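Side-chain contacts in citrate synthase (Metallosphaera sedula, PDB 6ABX), which probably catalyses the condensation of oxaloacetate with acetyl-CoA and water to give citrate and CoA, a step of the tricarboxylic acid cycle: residues A[72-77]-A[137-142]; A[80-85]-A[124-129]; A[97-102]-A[117-122]. One frame throughout, in Å; residues are numbered along the deposited sequence.

Contact 1 (A[72-77]-A[137-142]); sequences RSISED and QEFVEP
Arg72 lays the aliphatic root of its side chain over the ring of Pro142, the two side chains passing side by side with opposite headings. CB of Arg72 sits 3.7 Å from CB of Pro142 and equally 3.7 Å from its CG, and farther out CD of Arg72 is still 3.9 Å from Pro142 CB. The overlap therefore runs along methylenes, while the charged end goes beyond it: with CG anti to the carbonyl carbon (chi1 -70°) and the chain straight from CG to NE, the guanidinium is carried past the proline, where NH1 is hydrogen-bonded to the carbonyl O of Leu146. On the backbone side, Pro142 CG also comes within 3.7 Å of Arg72 O, which takes part in a hydrogen bond with Thr125 OG1.

These are two connecting pieces of an all-helical region. Residues 72-75 lead into helix 76-85, while the loop that joins helix 112-134 to helix 148-157 supplies residues 137-142. Ser75 is the N-cap of helix 76-85, its OG bonded to the backbone N of Ile78 as well as to Glu105. Two residues on, Asp77 makes a salt bridge to Arg84 of the second subunit, so the start of this helix is also at the dimer interface.

A second, lighter touch joins Ile74 to Phe139. The ethyl arm of Ile74 is wedged between its own backbone N and carbonyl carbon (chi1 56°), which sends CD1 out to the aromatic ring, 4.2 Å from CZ of Phe139. The methyl reaches the far end of the ring at a slant, and the side chain of Phe139 leaves its backbone toward 72-77. No hydrogen bond links the two segments; Pro142 and Phe139 also rest on helices 148-157 and 112-134, respectively.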
ATOM      1  N   ARG A  72     -16.290   8.678 -15.369  1.00 11.63           N
ATOM      2  CA  ARG A  72     -15.228   7.943 -16.119  1.00 11.68           C
ATOM      3  C   ARG A  72     -14.054   8.799 -16.619  1.00 11.99           C
ATOM      4  O   ARG A  72     -13.025   8.188 -17.004  1.00 12.07           O
ATOM      5  CB  ARG A  72     -15.822   7.211 -17.309  1.00 11.69           C
ATOM      6  CG  ARG A  72     -16.690   6.028 -16.938  1.00 11.82           C
ATOM      7  CD  ARG A  72     -17.364   5.502 -18.183  1.00 12.24           C
ATOM      8  NE  ARG A  72     -18.241   4.401 -17.911  1.00 11.69           N
ATOM      9  CZ  ARG A  72     -19.272   4.043 -18.653  1.00 11.83           C
ATOM     10  NH1 ARG A  72     -19.447   4.591 -19.857  1.00 10.86           N
ATOM     11  NH2 ARG A  72     -20.082   3.093 -18.210  1.00 12.09           N
ATOM     12  N   SER A  73     -14.190  10.134 -16.672  1.00 12.98           N
ATOM     13  CA  SER A  73     -13.164  11.018 -17.258  1.00 13.47           C
ATOM     14  C   SER A  73     -11.976  11.126 -16.325  1.00 14.03           C
ATOM     15  O   SER A  73     -12.184  11.139 -15.097  1.00 15.82           O
ATOM     16  CB  SER A  73     -13.668  12.441 -17.505  1.00 15.42           C
ATOM     17  OG  SER A  73     -14.633  12.400 -18.489  1.00 22.97           O
ATOM     18  N   ILE A  74     -10.792  11.257 -16.915  1.00 13.49           N
ATOM     19  CA  ILE A  74      -9.588  11.467 -16.134  1.00 14.45           C
ATOM     20  C   ILE A  74      -9.050  12.883 -16.369  1.00 14.76           C
ATOM     21  O   ILE A  74      -9.221  13.474 -17.455  1.00 13.78           O
ATOM     22  CB  ILE A  74      -8.552  10.376 -16.435  1.00 15.02           C
ATOM     23  CG1 ILE A  74      -8.225  10.291 -17.927  1.00 14.07           C
ATOM     24  CG2 ILE A  74      -9.019   9.038 -15.885  1.00 15.55           C
ATOM     25  CD1 ILE A  74      -7.113   9.290 -18.271  1.00 15.84           C
ATOM     26  N   SER A  75      -8.300  13.351 -15.384  1.00 15.14           N
ATOM     27  CA  SER A  75      -7.726  14.702 -15.433  1.00 15.85           C
ATOM     28  C   SER A  75      -6.682  14.810 -16.525  1.00 17.90           C
ATOM     29  O   SER A  75      -6.093  13.828 -16.973  1.00 15.65           O
ATOM     30  CB  SER A  75      -7.156  15.106 -14.105  1.00 15.88           C
ATOM     31  OG  SER A  75      -6.014  14.324 -13.755  1.00 15.87           O
ATOM     32  N   GLU A  76      -6.458  16.060 -16.961  1.00 20.67           N
ATOM     33  CA  GLU A  76      -5.400  16.305 -17.933  1.00 21.81           C
ATOM     34  C   GLU A  76      -4.026  15.841 -17.412  1.00 19.65           C
ATOM     35  O   GLU A  76      -3.219  15.275 -18.208  1.00 18.92           O
ATOM     36  CB  GLU A  76      -5.376  17.800 -18.300  1.00 27.19           C
ATOM     37  CG  GLU A  76      -6.319  18.103 -19.436  1.00 37.56           C
ATOM     38  CD  GLU A  76      -5.840  17.634 -20.800  1.00 45.95           C
ATOM     39  OE1 GLU A  76      -4.606  17.510 -20.984  1.00 61.52           O
ATOM     40  OE2 GLU A  76      -6.696  17.417 -21.683  1.00 59.90           O
ATOM     41  N   ASP A  77      -3.745  16.073 -16.123  1.00 18.91           N
ATOM     42  CA  ASP A  77      -2.490  15.699 -15.504  1.00 22.53           C
ATOM     43  C   ASP A  77      -2.294  14.183 -15.645  1.00 18.83           C
ATOM     44  O   ASP A  77      -1.194  13.673 -15.961  1.00 18.33           O
ATOM     45  CB  ASP A  77      -2.438  16.117 -14.043  1.00 25.17           C
ATOM     46  CG  ASP A  77      -1.966  17.552 -13.868  1.00 32.89           C
ATOM     47  OD1 ASP A  77      -1.900  18.285 -14.901  1.00 34.94           O
ATOM     48  OD2 ASP A  77      -1.674  17.920 -12.711  1.00 42.67           O
ATOM     49  N   GLN A 137      -2.194   4.796 -31.238  1.00 16.11           N
ATOM     50  CA  GLN A 137      -3.577   5.129 -31.493  1.00 15.33           C
ATOM     51  C   GLN A 137      -4.009   6.241 -30.548  1.00 14.88           C
ATOM     52  O   GLN A 137      -3.425   6.426 -29.480  1.00 16.71           O
ATOM     53  CB  GLN A 137      -4.486   3.919 -31.263  1.00 15.54           C
ATOM     54  CG  GLN A 137      -4.195   2.755 -32.189  1.00 16.98           C
ATOM     55  CD  GLN A 137      -4.894   1.501 -31.731  1.00 18.13           C
ATOM     56  OE1 GLN A 137      -5.043   1.239 -30.540  1.00 16.24           O
ATOM     57  NE2 GLN A 137      -5.356   0.754 -32.694  1.00 21.68           N
ATOM     58  N   GLU A 138      -4.985   7.002 -30.989  1.00 15.83           N
ATOM     59  CA  GLU A 138      -5.486   8.128 -30.263  1.00 17.17           C
ATOM     60  C   GLU A 138      -6.384   7.671 -29.113  1.00 17.98           C
ATOM     61  O   GLU A 138      -7.168   6.677 -29.218  1.00 16.17           O
ATOM     62  CB  GLU A 138      -6.281   9.049 -31.185  1.00 18.68           C
ATOM     63  CG  GLU A 138      -6.550  10.405 -30.593  1.00 22.63           C
ATOM     64  CD  GLU A 138      -7.234  11.366 -31.542  1.00 28.01           C
ATOM     65  OE1 GLU A 138      -7.732  10.918 -32.593  1.00 30.09           O
ATOM     66  OE2 GLU A 138      -7.295  12.545 -31.181  1.00 32.58           O
ATOM     67  N   PHE A 139      -6.285   8.428 -28.031  1.00 18.08           N
ATOM     68  CA  PHE A 139      -7.171   8.284 -26.888  1.00 18.36           C
ATOM     69  C   PHE A 139      -8.613   8.264 -27.397  1.00 17.24           C
ATOM     70  O   PHE A 139      -9.054   9.160 -28.170  1.00 16.98           O
ATOM     71  CB  PHE A 139      -6.834   9.439 -25.954  1.00 20.21           C
ATOM     72  CG  PHE A 139      -7.553   9.508 -24.632  1.00 24.87           C
ATOM     73  CD1 PHE A 139      -8.143   8.393 -24.057  1.00 24.95           C
ATOM     74  CD2 PHE A 139      -7.444  10.691 -23.893  1.00 30.24           C
ATOM     75  CE1 PHE A 139      -8.757   8.512 -22.812  1.00 26.39           C
ATOM     76  CE2 PHE A 139      -8.009  10.785 -22.627  1.00 32.17           C
ATOM     77  CZ  PHE A 139      -8.688   9.697 -22.113  1.00 30.03           C
ATOM     78  N   VAL A 140      -9.379   7.249 -26.983  1.00 17.61           N
ATOM     79  CA  VAL A 140     -10.789   7.183 -27.170  1.00 15.46           C
ATOM     80  C   VAL A 140     -11.457   7.539 -25.839  1.00 16.90           C
ATOM     81  O   VAL A 140     -11.373   6.801 -24.878  1.00 16.95           O
ATOM     82  CB  VAL A 140     -11.265   5.813 -27.662  1.00 15.55           C
ATOM     83  CG1 VAL A 140     -12.780   5.729 -27.778  1.00 16.98           C
ATOM     84  CG2 VAL A 140     -10.577   5.410 -28.970  1.00 17.56           C
ATOM     85  N   GLU A 141     -12.122   8.683 -25.806  1.00 17.76           N
ATOM     86  CA  GLU A 141     -12.678   9.138 -24.522  1.00 18.98           C
ATOM     87  C   GLU A 141     -13.852   8.250 -24.181  1.00 16.48           C
ATOM     88  O   GLU A 141     -14.594   7.759 -25.033  1.00 15.90           O
ATOM     89  CB  GLU A 141     -13.084  10.609 -24.580  1.00 21.22           C
ATOM     90  CG  GLU A 141     -11.886  11.540 -24.531  1.00 27.42           C
ATOM     91  CD  GLU A 141     -12.239  13.023 -24.584  1.00 35.48           C
ATOM     92  OE1 GLU A 141     -13.114  13.452 -23.803  1.00 41.86           O
ATOM     93  OE2 GLU A 141     -11.642  13.734 -25.402  1.00 43.86           O
ATOM     94  N   PRO A 142     -14.142   8.096 -22.868  1.00 14.86           N
ATOM     95  CA  PRO A 142     -15.298   7.309 -22.476  1.00 14.83           C
ATOM     96  C   PRO A 142     -16.608   7.872 -23.011  1.00 14.74           C
ATOM     97  O   PRO A 142     -16.764   9.102 -23.116  1.00 14.84           O
ATOM     98  CB  PRO A 142     -15.347   7.357 -20.934  1.00 15.37           C
ATOM     99  CG  PRO A 142     -14.222   8.260 -20.517  1.00 14.74           C
ATOM    100  CD  PRO A 142     -13.395   8.619 -21.743  1.00 14.59           C
TER

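Contact 2 (A[80-85]-A[124-129]); sequences TFVKRT and PTIISL
Val82 and Leu129 carry most of this helix-to-helix contact, the CA atoms of this pair being the nearest across it, 6.9 Å apart. CG1 of Val82 presses on the branch point of the leucine, 3.7 Å from Leu129 CG, and is 4.0 Å from Leu129 CB. The leucine CG stands anti to the backbone N (chi1 -180°), which carries it out to Val82. One leucine methyl, CD2, lies alongside, 3.9 Å from Val82 CB. The other, CD1, meets the aliphatic part of Lys83, 4.1 Å from CG of that residue, on the solvent side, Lys83 being exposed.

The second valine methyl faces the other way along helix 112-134: CG2 of Val82 is 4.1 Å from CG2 of Ile126, and these two side chains cross at about a right angle. Ile126 also packs on helix 91-105, so the valine borders the meeting place of three helices. The two short helical segments run in roughly the same direction, 31° apart, with axes 9.9 Å from each other.

Within each helix a hydroxyl bonds back to its own backbone: Ser128 OG donates to Pro124 O, and Thr85 OG1 to Phe81 O. Thr125 OG1, by contrast, bonds outside its helix. Across the interface only carbon meets carbon, so the contact depends on shape and exclusion of water, with no hydrogen bond to fix its register.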
ATOM      1  N   THR A  80      -2.000  13.083 -19.442  1.00 16.05           N
ATOM      2  CA  THR A  80      -0.664  13.412 -19.950  1.00 16.80           C
ATOM      3  C   THR A  80       0.391  12.440 -19.395  1.00 15.24           C
ATOM      4  O   THR A  80       1.247  11.972 -20.142  1.00 15.39           O
ATOM      5  CB  THR A  80      -0.268  14.879 -19.732  1.00 18.64           C
ATOM      6  OG1 THR A  80      -1.197  15.608 -20.535  1.00 19.53           O
ATOM      7  CG2 THR A  80       1.160  15.159 -20.151  1.00 20.04           C
ATOM      8  N   PHE A  81       0.327  12.149 -18.093  1.00 13.72           N
ATOM      9  CA  PHE A  81       1.220  11.207 -17.469  1.00 14.90           C
ATOM     10  C   PHE A  81       1.179   9.830 -18.143  1.00 13.86           C
ATOM     11  O   PHE A  81       2.223   9.173 -18.425  1.00 14.79           O
ATOM     12  CB  PHE A  81       0.954  11.101 -15.964  1.00 15.45           C
ATOM     13  CG  PHE A  81       1.964  10.189 -15.299  1.00 18.18           C
ATOM     14  CD1 PHE A  81       3.205  10.661 -14.910  1.00 19.65           C
ATOM     15  CD2 PHE A  81       1.683   8.838 -15.103  1.00 20.53           C
ATOM     16  CE1 PHE A  81       4.132   9.819 -14.312  1.00 22.25           C
ATOM     17  CE2 PHE A  81       2.632   7.988 -14.522  1.00 20.17           C
ATOM     18  CZ  PHE A  81       3.852   8.481 -14.135  1.00 22.25           C
ATOM     19  N   VAL A  82      -0.042   9.338 -18.406  1.00 13.10           N
ATOM     20  CA  VAL A  82      -0.156   8.049 -19.058  1.00 13.92           C
ATOM     21  C   VAL A  82       0.475   8.077 -20.454  1.00 13.51           C
ATOM     22  O   VAL A  82       1.128   7.156 -20.857  1.00 14.79           O
ATOM     23  CB  VAL A  82      -1.617   7.596 -19.122  1.00 13.70           C
ATOM     24  CG1 VAL A  82      -1.759   6.325 -19.931  1.00 15.38           C
ATOM     25  CG2 VAL A  82      -2.177   7.420 -17.721  1.00 14.87           C
ATOM     26  N   LYS A  83       0.191   9.106 -21.249  1.00 14.38           N
ATOM     27  CA  LYS A  83       0.774   9.182 -22.581  1.00 15.67           C
ATOM     28  C   LYS A  83       2.311   9.149 -22.539  1.00 15.58           C
ATOM     29  O   LYS A  83       2.980   8.584 -23.437  1.00 19.50           O
ATOM     30  CB  LYS A  83       0.244  10.443 -23.280  1.00 17.13           C
ATOM     31  CG  LYS A  83      -1.212  10.346 -23.675  1.00 18.83           C
ATOM     32  CD  LYS A  83      -1.717  11.686 -24.280  1.00 23.14           C
ATOM     33  CE  LYS A  83      -3.133  12.029 -23.888  1.00 24.38           C
ATOM     34  NZ  LYS A  83      -3.588  13.292 -24.541  1.00 23.60           N
ATOM     35  N   ARG A  84       2.871   9.848 -21.554  1.00 16.45           N
ATOM     36  CA  ARG A  84       4.276  10.018 -21.387  1.00 16.23           C
ATOM     37  C   ARG A  84       4.910   8.655 -21.095  1.00 16.62           C
ATOM     38  O   ARG A  84       6.052   8.357 -21.532  1.00 16.93           O
ATOM     39  CB  ARG A  84       4.583  11.001 -20.251  1.00 19.62           C
ATOM     40  CG  ARG A  84       6.061  11.094 -19.942  1.00 21.28           C
ATOM     41  CD  ARG A  84       6.490  12.338 -19.212  1.00 23.97           C
ATOM     42  NE  ARG A  84       5.904  12.485 -17.904  1.00 28.69           N
ATOM     43  CZ  ARG A  84       6.485  12.149 -16.758  1.00 32.32           C
ATOM     44  NH1 ARG A  84       7.571  11.380 -16.745  1.00 32.47           N
ATOM     45  NH2 ARG A  84       5.949  12.587 -15.630  1.00 32.49           N
ATOM     46  N   THR A  85       4.195   7.808 -20.331  1.00 15.26           N
ATOM     47  CA  THR A  85       4.832   6.623 -19.701  1.00 15.21           C
ATOM     48  C   THR A  85       4.337   5.281 -20.244  1.00 16.52           C
ATOM     49  O   THR A  85       4.938   4.234 -19.917  1.00 17.45           O
ATOM     50  CB  THR A  85       4.639   6.639 -18.175  1.00 15.20           C
ATOM     51  OG1 THR A  85       3.238   6.610 -17.867  1.00 15.62           O
ATOM     52  CG2 THR A  85       5.274   7.848 -17.545  1.00 14.71           C
ATOM     53  N   PRO A 124     -10.568   1.833 -16.006  1.00 10.71           N
ATOM     54  CA  PRO A 124     -10.604   1.409 -17.411  1.00 10.76           C
ATOM     55  C   PRO A 124     -10.170   2.505 -18.373  1.00 10.56           C
ATOM     56  O   PRO A 124      -9.557   2.193 -19.424  1.00 11.31           O
ATOM     57  CB  PRO A 124     -12.050   0.973 -17.694  1.00 11.01           C
ATOM     58  CG  PRO A 124     -12.551   0.609 -16.272  1.00 11.74           C
ATOM     59  CD  PRO A 124     -11.853   1.563 -15.337  1.00 11.31           C
ATOM     60  N   THR A 125     -10.459   3.756 -18.053  1.00 11.07           N
ATOM     61  CA  THR A 125     -10.045   4.845 -18.917  1.00 11.41           C
ATOM     62  C   THR A 125      -8.515   4.908 -19.004  1.00 10.86           C
ATOM     63  O   THR A 125      -7.931   5.067 -20.050  1.00 11.61           O
ATOM     64  CB  THR A 125     -10.624   6.169 -18.431  1.00 11.75           C
ATOM     65  OG1 THR A 125     -12.024   5.945 -18.197  1.00 12.16           O
ATOM     66  CG2 THR A 125     -10.361   7.315 -19.388  1.00 13.38           C
ATOM     67  N   ILE A 126      -7.877   4.736 -17.855  1.00 10.79           N
ATOM     68  CA  ILE A 126      -6.391   4.750 -17.761  1.00 10.56           C
ATOM     69  C   ILE A 126      -5.824   3.556 -18.521  1.00  9.50           C
ATOM     70  O   ILE A 126      -4.877   3.679 -19.324  1.00 10.59           O
ATOM     71  CB  ILE A 126      -5.954   4.742 -16.283  1.00 11.01           C
ATOM     72  CG1 ILE A 126      -6.341   6.054 -15.589  1.00 11.15           C
ATOM     73  CG2 ILE A 126      -4.478   4.435 -16.131  1.00 11.94           C
ATOM     74  CD1 ILE A 126      -6.303   6.031 -14.094  1.00 11.56           C
ATOM     75  N   ILE A 127      -6.387   2.361 -18.287  1.00  9.28           N
ATOM     76  CA  ILE A 127      -5.874   1.170 -18.916  1.00  9.49           C
ATOM     77  C   ILE A 127      -5.961   1.308 -20.444  1.00  9.65           C
ATOM     78  O   ILE A 127      -5.029   0.947 -21.173  1.00  9.31           O
ATOM     79  CB  ILE A 127      -6.639  -0.078 -18.448  1.00 10.79           C
ATOM     80  CG1 ILE A 127      -6.347  -0.326 -16.963  1.00 10.37           C
ATOM     81  CG2 ILE A 127      -6.268  -1.291 -19.289  1.00 11.94           C
ATOM     82  CD1 ILE A 127      -7.192  -1.427 -16.373  1.00 10.96           C
ATOM     83  N   SER A 128      -7.120   1.767 -20.900  1.00 10.48           N
ATOM     84  CA  SER A 128      -7.399   1.928 -22.338  1.00 10.76           C
ATOM     85  C   SER A 128      -6.401   2.924 -22.985  1.00 12.58           C
ATOM     86  O   SER A 128      -5.871   2.638 -24.075  1.00 12.00           O
ATOM     87  CB  SER A 128      -8.851   2.300 -22.541  1.00 12.34           C
ATOM     88  OG  SER A 128      -9.713   1.269 -22.081  1.00 12.61           O
ATOM     89  N   LEU A 129      -6.122   4.040 -22.310  1.00 10.82           N
ATOM     90  CA  LEU A 129      -5.145   5.015 -22.806  1.00 12.57           C
ATOM     91  C   LEU A 129      -3.734   4.435 -22.830  1.00 12.70           C
ATOM     92  O   LEU A 129      -3.021   4.623 -23.821  1.00 12.90           O
ATOM     93  CB  LEU A 129      -5.230   6.275 -21.968  1.00 13.21           C
ATOM     94  CG  LEU A 129      -4.276   7.395 -22.360  1.00 14.24           C
ATOM     95  CD1 LEU A 129      -4.449   7.773 -23.823  1.00 14.84           C
ATOM     96  CD2 LEU A 129      -4.562   8.569 -21.440  1.00 14.21           C
TER

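Contact 3 (A[97-102]-A[117-122]); sequences TTVSMM and IKMTAK
Met102 reaches from helix 91-105 toward helix 112-134 and lies against Lys122 and Met119. Its CB starts the chain toward the other helix, with chi1 (-140°) off the usual staggered positions. CG comes to 4.2 Å from CD of Lys122. SD sits between two neighbours, 3.9 Å from Lys122 CD and 3.9 Å from CG of Met119. There the chain bends (chi3 -89°), turning the terminal methyl back along the lysine, with CE 3.9 Å from CB of Lys122. The lysine is straight beyond CG, so its methylenes give the methionine a long apolar flank.

Met119 is bent at its own end too, and its sulfur meets the preceding turn of helix 91-105: SD is 3.9 Å from CG1 of Val99, the two side chains crossing at about a right angle. Beyond them, Val99 and Met119 both pack on helix 198-209.

Helix 91-105 also meets the second subunit, Thr97 bonding to Ser100 of the partner and Ser100 to its Thr97. The two short segments cross at 141°. A subunit interface of packed helices is a hallmark of citrate synthases; helix 91-105 takes part in it, and helix 112-134 packs on another of its sides.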
ATOM      1  N   THR A  97       0.712   4.871  -9.815  1.00 11.70           N
ATOM      2  CA  THR A  97       1.007   6.305  -9.815  1.00 12.81           C
ATOM      3  C   THR A  97      -0.241   7.149 -10.121  1.00 14.12           C
ATOM      4  O   THR A  97      -0.526   8.163  -9.425  1.00 13.49           O
ATOM      5  CB  THR A  97       2.131   6.662 -10.785  1.00 13.50           C
ATOM      6  OG1 THR A  97       3.242   5.800 -10.533  1.00 14.25           O
ATOM      7  CG2 THR A  97       2.474   8.129 -10.630  1.00 15.42           C
ATOM      8  N   THR A  98      -1.081   6.704 -11.074  1.00 13.57           N
ATOM      9  CA  THR A  98      -2.269   7.487 -11.447  1.00 13.59           C
ATOM     10  C   THR A  98      -3.371   7.427 -10.385  1.00 13.43           C
ATOM     11  O   THR A  98      -4.022   8.425 -10.175  1.00 13.02           O
ATOM     12  CB  THR A  98      -2.784   7.131 -12.855  1.00 14.45           C
ATOM     13  OG1 THR A  98      -3.065   5.736 -12.886  1.00 17.39           O
ATOM     14  CG2 THR A  98      -1.763   7.429 -13.927  1.00 17.49           C
ATOM     15  N   VAL A  99      -3.599   6.293  -9.705  1.00 12.83           N
ATOM     16  CA  VAL A  99      -4.519   6.263  -8.595  1.00 13.64           C
ATOM     17  C   VAL A  99      -4.004   7.128  -7.444  1.00 13.22           C
ATOM     18  O   VAL A  99      -4.794   7.792  -6.771  1.00 13.97           O
ATOM     19  CB  VAL A  99      -4.863   4.815  -8.174  1.00 15.24           C
ATOM     20  CG1 VAL A  99      -5.778   4.765  -6.947  1.00 15.59           C
ATOM     21  CG2 VAL A  99      -5.481   4.048  -9.339  1.00 16.00           C
ATOM     22  N   SER A 100      -2.682   7.164  -7.241  1.00 13.92           N
ATOM     23  CA  SER A 100      -2.080   8.072  -6.256  1.00 12.66           C
ATOM     24  C   SER A 100      -2.394   9.530  -6.609  1.00 11.78           C
ATOM     25  O   SER A 100      -2.790  10.321  -5.751  1.00 13.37           O
ATOM     26  CB  SER A 100      -0.606   7.809  -6.119  1.00 13.36           C
ATOM     27  OG  SER A 100      -0.034   8.618  -5.070  1.00 12.93           O
ATOM     28  N   MET A 101      -2.262   9.869  -7.893  1.00 12.53           N
ATOM     29  CA  MET A 101      -2.581  11.218  -8.382  1.00 13.98           C
ATOM     30  C   MET A 101      -4.067  11.524  -8.229  1.00 13.93           C
ATOM     31  O   MET A 101      -4.430  12.615  -7.823  1.00 15.63           O
ATOM     32  CB  MET A 101      -2.170  11.420  -9.837  1.00 13.95           C
ATOM     33  CG  MET A 101      -0.722  11.369 -10.041  1.00 14.77           C
ATOM     34  SD  MET A 101      -0.247  11.254 -11.815  1.00 18.30           S
ATOM     35  CE  MET A 101      -0.757  12.856 -12.431  1.00 17.36           C
ATOM     36  N   MET A 102      -4.925  10.556  -8.516  1.00 15.60           N
ATOM     37  CA  MET A 102      -6.342  10.718  -8.361  1.00 15.30           C
ATOM     38  C   MET A 102      -6.701  11.122  -6.921  1.00 15.02           C
ATOM     39  O   MET A 102      -7.538  12.023  -6.694  1.00 15.75           O
ATOM     40  CB  MET A 102      -7.007   9.377  -8.726  1.00 17.04           C
ATOM     41  CG  MET A 102      -8.247   9.448  -9.479  1.00 20.78           C
ATOM     42  SD  MET A 102      -8.771   7.681  -9.620  1.00 21.12           S
ATOM     43  CE  MET A 102      -7.941   7.211 -11.126  1.00 18.81           C
ATOM     44  N   ILE A 117     -16.401   4.511  -6.309  1.00 12.45           N
ATOM     45  CA  ILE A 117     -17.107   4.620  -7.610  1.00 13.52           C
ATOM     46  C   ILE A 117     -16.243   5.386  -8.617  1.00 12.07           C
ATOM     47  O   ILE A 117     -16.071   4.892  -9.754  1.00 12.17           O
ATOM     48  CB  ILE A 117     -18.495   5.278  -7.446  1.00 14.20           C
ATOM     49  CG1 ILE A 117     -19.465   4.320  -6.753  1.00 15.74           C
ATOM     50  CG2 ILE A 117     -19.029   5.770  -8.790  1.00 13.32           C
ATOM     51  CD1 ILE A 117     -20.711   5.032  -6.240  1.00 17.97           C
ATOM     52  N   LYS A 118     -15.591   6.479  -8.185  1.00 12.06           N
ATOM     53  CA  LYS A 118     -14.716   7.204  -9.064  1.00 12.87           C
ATOM     54  C   LYS A 118     -13.562   6.322  -9.562  1.00 11.97           C
ATOM     55  O   LYS A 118     -13.225   6.301 -10.757  1.00 12.55           O
ATOM     56  CB  LYS A 118     -14.198   8.471  -8.392  1.00 15.30           C
ATOM     57  CG  LYS A 118     -15.245   9.578  -8.324  1.00 18.44           C
ATOM     58  CD  LYS A 118     -14.752  10.791  -7.608  1.00 20.62           C
ATOM     59  CE  LYS A 118     -15.716  11.939  -7.838  1.00 26.43           C
ATOM     60  NZ  LYS A 118     -15.327  13.125  -7.050  1.00 33.98           N
ATOM     61  N   MET A 119     -12.905   5.626  -8.651  1.00 12.26           N
ATOM     62  CA  MET A 119     -11.774   4.772  -9.041  1.00 11.56           C
ATOM     63  C   MET A 119     -12.245   3.671 -10.008  1.00 12.02           C
ATOM     64  O   MET A 119     -11.584   3.355 -11.027  1.00 11.60           O
ATOM     65  CB  MET A 119     -11.096   4.152  -7.815  1.00 13.18           C
ATOM     66  CG  MET A 119     -10.271   5.146  -7.019  1.00 12.82           C
ATOM     67  SD  MET A 119      -9.460   4.366  -5.613  1.00 12.87           S
ATOM     68  CE  MET A 119     -10.606   4.750  -4.294  1.00 14.58           C
ATOM     69  N   THR A 120     -13.391   3.058  -9.725  1.00 11.04           N
ATOM     70  CA  THR A 120     -13.907   1.977 -10.503  1.00 10.17           C
ATOM     71  C   THR A 120     -14.271   2.464 -11.919  1.00 11.22           C
ATOM     72  O   THR A 120     -13.983   1.808 -12.905  1.00 11.89           O
ATOM     73  CB  THR A 120     -15.130   1.342  -9.826  1.00 11.32           C
ATOM     74  OG1 THR A 120     -14.755   0.865  -8.521  1.00 12.21           O
ATOM     75  CG2 THR A 120     -15.733   0.227 -10.641  1.00 10.55           C
ATOM     76  N   ALA A 121     -14.818   3.667 -12.025  1.00 10.40           N
ATOM     77  CA  ALA A 121     -15.141   4.270 -13.297  1.00 10.88           C
ATOM     78  C   ALA A 121     -13.892   4.623 -14.093  1.00 10.67           C
ATOM     79  O   ALA A 121     -13.884   4.495 -15.336  1.00 13.12           O
ATOM     80  CB  ALA A 121     -16.017   5.509 -13.128  1.00 10.74           C
ATOM     81  N   LYS A 122     -12.869   5.135 -13.439  1.00 11.02           N
ATOM     82  CA  LYS A 122     -11.755   5.736 -14.143  1.00 11.67           C
ATOM     83  C   LYS A 122     -10.643   4.762 -14.477  1.00 11.38           C
ATOM     84  O   LYS A 122      -9.957   5.000 -15.463  1.00 11.44           O
ATOM     85  CB  LYS A 122     -11.123   6.854 -13.331  1.00 12.54           C
ATOM     86  CG  LYS A 122     -12.051   8.047 -13.075  1.00 12.72           C
ATOM     87  CD  LYS A 122     -11.528   9.022 -12.064  1.00 13.61           C
ATOM     88  CE  LYS A 122     -12.442  10.242 -11.984  1.00 14.14           C
ATOM     89  NZ  LYS A 122     -11.881  11.322 -11.151  1.00 17.02           N
TER

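Overall arrangement
Coming from the N terminus, the chain enters helix 76-85 through residues 72-75, passes through helix 91-105, turns into helix 112-134 and leaves by the loop that holds 137-142. Contact 1 closes the widest loop, contact 2 a shorter one within it, and contact 3 the shortest, spanning the end of helix 91-105, the connection and the start of helix 112-134; none cross. They meet directly: Phe139 CB packs 3.6 Å from Leu129 CD1 between contacts 1 and 2, and Val82 CG2 lies 3.8 Å from Thr98 CG2 between contacts 2 and 3. Together they bind three successive helices and their flanking loops into one compact unit next to the second subunit.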